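Local atomic coordinates of N-terminus Plasma serine protease inhibitor (Homo sapiens, PDB entry 3DY0), a protein that inhibits serine proteases of blood plasma and other body fluids in a heparin-dependent way, trapping them as stable, inactive complexes. Residues S301-A315 / T324-F336. Residues are numbered along the deposited sequence; the frame is centred on the assembly and turned at random.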
# COMPACT_ATOMS: atom_id res chain seq x y z
N SER A 301 -18.49 15.75 10.60
CA SER A 301 -18.79 17.13 10.96
C SER A 301 -20.17 17.52 10.45
O SER A 301 -20.60 17.07 9.39
CB SER A 301 -17.73 18.06 10.36
OG SER A 301 -18.06 19.42 10.59
N ASN A 302 -20.87 18.36 11.22
CA ASN A 302 -22.19 18.81 10.81
C ASN A 302 -22.06 20.07 9.95
O ASN A 302 -23.06 20.62 9.48
CB ASN A 302 -23.08 19.10 12.03
CG ASN A 302 -22.45 20.10 12.99
OD1 ASN A 302 -21.93 21.13 12.59
ND2 ASN A 302 -22.52 19.78 14.28
N HIS A 303 -20.83 20.51 9.75
CA HIS A 303 -20.56 21.69 8.94
C HIS A 303 -20.98 21.39 7.51
O HIS A 303 -20.76 20.30 7.00
CB HIS A 303 -19.07 22.04 9.00
CG HIS A 303 -18.74 23.37 8.40
ND1 HIS A 303 -18.97 23.68 7.08
CD2 HIS A 303 -18.21 24.48 8.96
CE1 HIS A 303 -18.59 24.92 6.84
NE2 HIS A 303 -18.12 25.43 7.97
N SER A 304 -21.59 22.38 6.86
CA SER A 304 -22.05 22.22 5.48
C SER A 304 -20.92 22.16 4.45
O SER A 304 -19.83 22.69 4.67
CB SER A 304 -22.99 23.37 5.11
OG SER A 304 -24.23 23.28 5.79
N ASN A 305 -21.22 21.50 3.34
CA ASN A 305 -20.29 21.36 2.22
C ASN A 305 -18.94 20.72 2.54
O ASN A 305 -17.91 21.14 2.01
CB ASN A 305 -20.06 22.73 1.57
CG ASN A 305 -19.45 22.62 0.18
OD1 ASN A 305 -20.01 21.98 -0.71
ND2 ASN A 305 -18.30 23.26 -0.01
N ILE A 306 -18.93 19.71 3.41
CA ILE A 306 -17.68 19.04 3.73
C ILE A 306 -17.52 17.86 2.78
O ILE A 306 -18.44 17.07 2.59
CB ILE A 306 -17.64 18.53 5.19
CG1 ILE A 306 -16.28 17.88 5.48
CG2 ILE A 306 -18.78 17.54 5.43
CD1 ILE A 306 -16.10 17.41 6.91
N GLN A 307 -16.34 17.75 2.17
CA GLN A 307 -16.07 16.68 1.23
C GLN A 307 -14.57 16.43 1.18
O GLN A 307 -13.79 17.22 1.72
CB GLN A 307 -16.57 17.06 -0.17
CG GLN A 307 -15.99 18.38 -0.67
CD GLN A 307 -16.75 18.94 -1.86
OE1 GLN A 307 -16.66 18.42 -2.98
NE2 GLN A 307 -17.51 20.00 -1.63
N VAL A 308 -14.17 15.34 0.55
CA VAL A 308 -12.76 15.02 0.43
C VAL A 308 -12.28 15.58 -0.89
O VAL A 308 -12.76 15.17 -1.95
CB VAL A 308 -12.54 13.49 0.47
CG1 VAL A 308 -11.07 13.17 0.21
CG2 VAL A 308 -12.96 12.94 1.83
N SER A 309 -11.35 16.53 -0.83
CA SER A 309 -10.81 17.14 -2.03
C SER A 309 -9.86 16.18 -2.73
O SER A 309 -9.85 16.08 -3.96
CB SER A 309 -10.07 18.44 -1.69
OG SER A 309 -9.11 18.24 -0.66
N GLU A 310 -9.07 15.47 -1.94
CA GLU A 310 -8.15 14.50 -2.52
C GLU A 310 -7.64 13.50 -1.49
O GLU A 310 -7.75 13.72 -0.28
CB GLU A 310 -6.97 15.23 -3.19
CG GLU A 310 -6.07 16.02 -2.26
CD GLU A 310 -5.14 16.96 -3.03
OE1 GLU A 310 -5.60 18.03 -3.47
OE2 GLU A 310 -3.95 16.62 -3.20
N MET A 311 -7.13 12.39 -1.99
CA MET A 311 -6.57 11.35 -1.13
C MET A 311 -5.24 11.01 -1.78
O MET A 311 -5.20 10.24 -2.75
CB MET A 311 -7.47 10.12 -1.09
CG MET A 311 -6.99 9.08 -0.08
SD MET A 311 -7.97 7.57 -0.05
CE MET A 311 -9.44 8.15 0.78
N VAL A 312 -4.17 11.58 -1.25
CA VAL A 312 -2.84 11.35 -1.80
C VAL A 312 -2.15 10.15 -1.16
O VAL A 312 -2.25 9.93 0.05
CB VAL A 312 -1.95 12.60 -1.62
CG1 VAL A 312 -2.57 13.78 -2.36
CG2 VAL A 312 -1.79 12.93 -0.15
N HIS A 313 -1.46 9.36 -1.98
CA HIS A 313 -0.74 8.18 -1.50
C HIS A 313 0.68 8.22 -2.05
O HIS A 313 0.89 8.53 -3.22
CB HIS A 313 -1.43 6.89 -1.98
CG HIS A 313 -0.84 5.64 -1.40
ND1 HIS A 313 -1.03 5.27 -0.08
CD2 HIS A 313 -0.05 4.69 -1.94
CE1 HIS A 313 -0.38 4.14 0.15
NE2 HIS A 313 0.22 3.77 -0.96
N LYS A 314 1.65 7.91 -1.20
CA LYS A 314 3.04 7.85 -1.61
C LYS A 314 3.60 6.60 -0.97
O LYS A 314 3.40 6.37 0.23
CB LYS A 314 3.81 9.08 -1.11
CG LYS A 314 5.30 9.06 -1.45
CD LYS A 314 5.52 9.11 -2.95
CE LYS A 314 7.01 9.14 -3.28
NZ LYS A 314 7.68 10.33 -2.68
N ALA A 315 4.29 5.79 -1.76
CA ALA A 315 4.87 4.55 -1.26
C ALA A 315 6.23 4.34 -1.90
O ALA A 315 6.43 4.64 -3.08
CB ALA A 315 3.95 3.38 -1.60
N THR A 324 14.89 -5.55 2.91
CA THR A 324 13.94 -4.63 2.31
C THR A 324 13.45 -3.56 3.27
O THR A 324 13.25 -3.82 4.45
CB THR A 324 12.69 -5.40 1.79
OG1 THR A 324 13.07 -6.30 0.76
CG2 THR A 324 11.62 -4.43 1.27
N ARG A 325 13.29 -2.34 2.76
CA ARG A 325 12.71 -1.25 3.54
C ARG A 325 11.57 -0.79 2.65
O ARG A 325 11.75 -0.64 1.44
CB ARG A 325 13.69 -0.09 3.75
CG ARG A 325 14.65 -0.28 4.91
CD ARG A 325 15.76 -1.23 4.53
NE ARG A 325 16.44 -0.75 3.33
CZ ARG A 325 17.28 -1.47 2.61
NH1 ARG A 325 17.85 -0.94 1.53
NH2 ARG A 325 17.55 -2.73 2.94
N ALA A 326 10.40 -0.60 3.24
CA ALA A 326 9.24 -0.14 2.49
C ALA A 326 8.42 0.76 3.39
O ALA A 326 8.33 0.54 4.60
CB ALA A 326 8.39 -1.32 2.02
N ALA A 327 7.81 1.78 2.81
CA ALA A 327 7.01 2.69 3.60
C ALA A 327 5.97 3.34 2.72
O ALA A 327 6.11 3.37 1.50
CB ALA A 327 7.89 3.76 4.23
N ALA A 328 4.93 3.87 3.34
CA ALA A 328 3.88 4.54 2.60
C ALA A 328 3.04 5.38 3.55
O ALA A 328 3.07 5.20 4.77
CB ALA A 328 2.99 3.51 1.90
N ALA A 329 2.31 6.33 2.97
CA ALA A 329 1.43 7.17 3.76
C ALA A 329 0.28 7.58 2.85
O ALA A 329 0.45 7.69 1.63
CB ALA A 329 2.17 8.40 4.28
N THR A 330 -0.88 7.77 3.45
CA THR A 330 -2.07 8.19 2.72
C THR A 330 -2.62 9.40 3.45
O THR A 330 -2.83 9.36 4.66
CB THR A 330 -3.14 7.07 2.71
OG1 THR A 330 -2.59 5.89 2.11
CG2 THR A 330 -4.37 7.51 1.91
N GLY A 331 -2.81 10.50 2.71
CA GLY A 331 -3.34 11.71 3.31
C GLY A 331 -4.69 12.01 2.71
O GLY A 331 -4.79 12.28 1.51
N THR A 332 -5.73 11.96 3.53
CA THR A 332 -7.09 12.24 3.07
C THR A 332 -7.41 13.67 3.49
O THR A 332 -7.49 13.98 4.67
CB THR A 332 -8.08 11.25 3.70
OG1 THR A 332 -7.74 9.92 3.30
CG2 THR A 332 -9.50 11.55 3.24
N ILE A 333 -7.58 14.53 2.49
CA ILE A 333 -7.82 15.95 2.73
C ILE A 333 -9.29 16.36 2.64
O ILE A 333 -9.95 16.11 1.63
CB ILE A 333 -6.99 16.79 1.74
CG1 ILE A 333 -5.52 16.36 1.81
CG2 ILE A 333 -7.14 18.28 2.06
CD1 ILE A 333 -4.61 17.08 0.82
N PHE A 334 -9.79 17.00 3.69
CA PHE A 334 -11.17 17.48 3.75
C PHE A 334 -11.22 18.99 3.59
O PHE A 334 -10.38 19.70 4.14
CB PHE A 334 -11.83 17.13 5.09
CG PHE A 334 -11.88 15.66 5.39
CD1 PHE A 334 -10.76 15.00 5.87
CD2 PHE A 334 -13.06 14.94 5.21
CE1 PHE A 334 -10.80 13.64 6.18
CE2 PHE A 334 -13.11 13.58 5.51
CZ PHE A 334 -11.99 12.93 6.00
N THR A 335 -12.22 19.47 2.86
CA THR A 335 -12.41 20.91 2.65
C THR A 335 -13.87 21.28 2.86
O THR A 335 -14.75 20.41 2.88
CB THR A 335 -12.02 21.32 1.21
OG1 THR A 335 -12.85 20.63 0.26
CG2 THR A 335 -10.56 21.00 0.93
N PHE A 336 -14.13 22.58 3.04
CA PHE A 336 -15.49 23.07 3.23
C PHE A 336 -15.95 23.83 1.99
O PHE A 336 -15.14 23.97 1.04
CB PHE A 336 -15.59 24.01 4.44
CG PHE A 336 -15.54 23.31 5.77
CD1 PHE A 336 -16.04 22.02 5.91
CD2 PHE A 336 -15.04 23.96 6.89
CE1 PHE A 336 -16.04 21.39 7.15
CE2 PHE A 336 -15.03 23.34 8.14
CZ PHE A 336 -15.53 22.05 8.27
OXT PHE A 336 -17.11 24.28 1.98
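His313 and Thr330 share a side-chain hydrogen bond across two strands of a cleaved, relaxed serpin: ND1 of His313 lies 2.8 Å from OG1 of Thr330, which meets the imidazole at its edge. Residues 324-336 belong to the reactive-centre loop, inserted as strand 4 of central sheet A beside strand 5A (307-315) and ending at the cleavage-made C-terminus, Phe336. On the far side of the His313 ring NE2 takes the backbone N-H of Ser32, while Thr330 OG1 also bonds Ser35 OG, tying both to the start of helix 33-45. Antiparallel backbone bonds join the strands, among them Gly331 N to Val312 O (2.8 Å) and Ala329 N to Lys314 O (2.9 Å). Ser309 and Glu310 stand opposite the single residue Ile333, a beta bulge. Ile333 O receives both Ser309 N and, from above the carbonyl plane, Ser309 OG at 3.2 Å. Val308, Met311, His313, Thr330, Thr332 and Phe334 line the face toward helix 33-45. There Met311, with CG anti to its backbone N (chi1 -173°), runs alongside Thr332 and brings CG within 3.6 Å of Thr330 CG2; Val308 CG2 meets Phe334 CE2. On the other face Ile333 CD1 lies beside Glu310 CG. Beyond the strands, the loop preceding Gln307 folds back over Phe336. The His303 ring stacks face to face on that phenyl, centroids 3.5 Å apart and planes 4° from parallel. The imidazole of His303 is held by its ND1 donating in the ring plane to Ser304 O, while Ile306 CB abuts the phenyl edge at Phe336 CE1, 3.8 Å away.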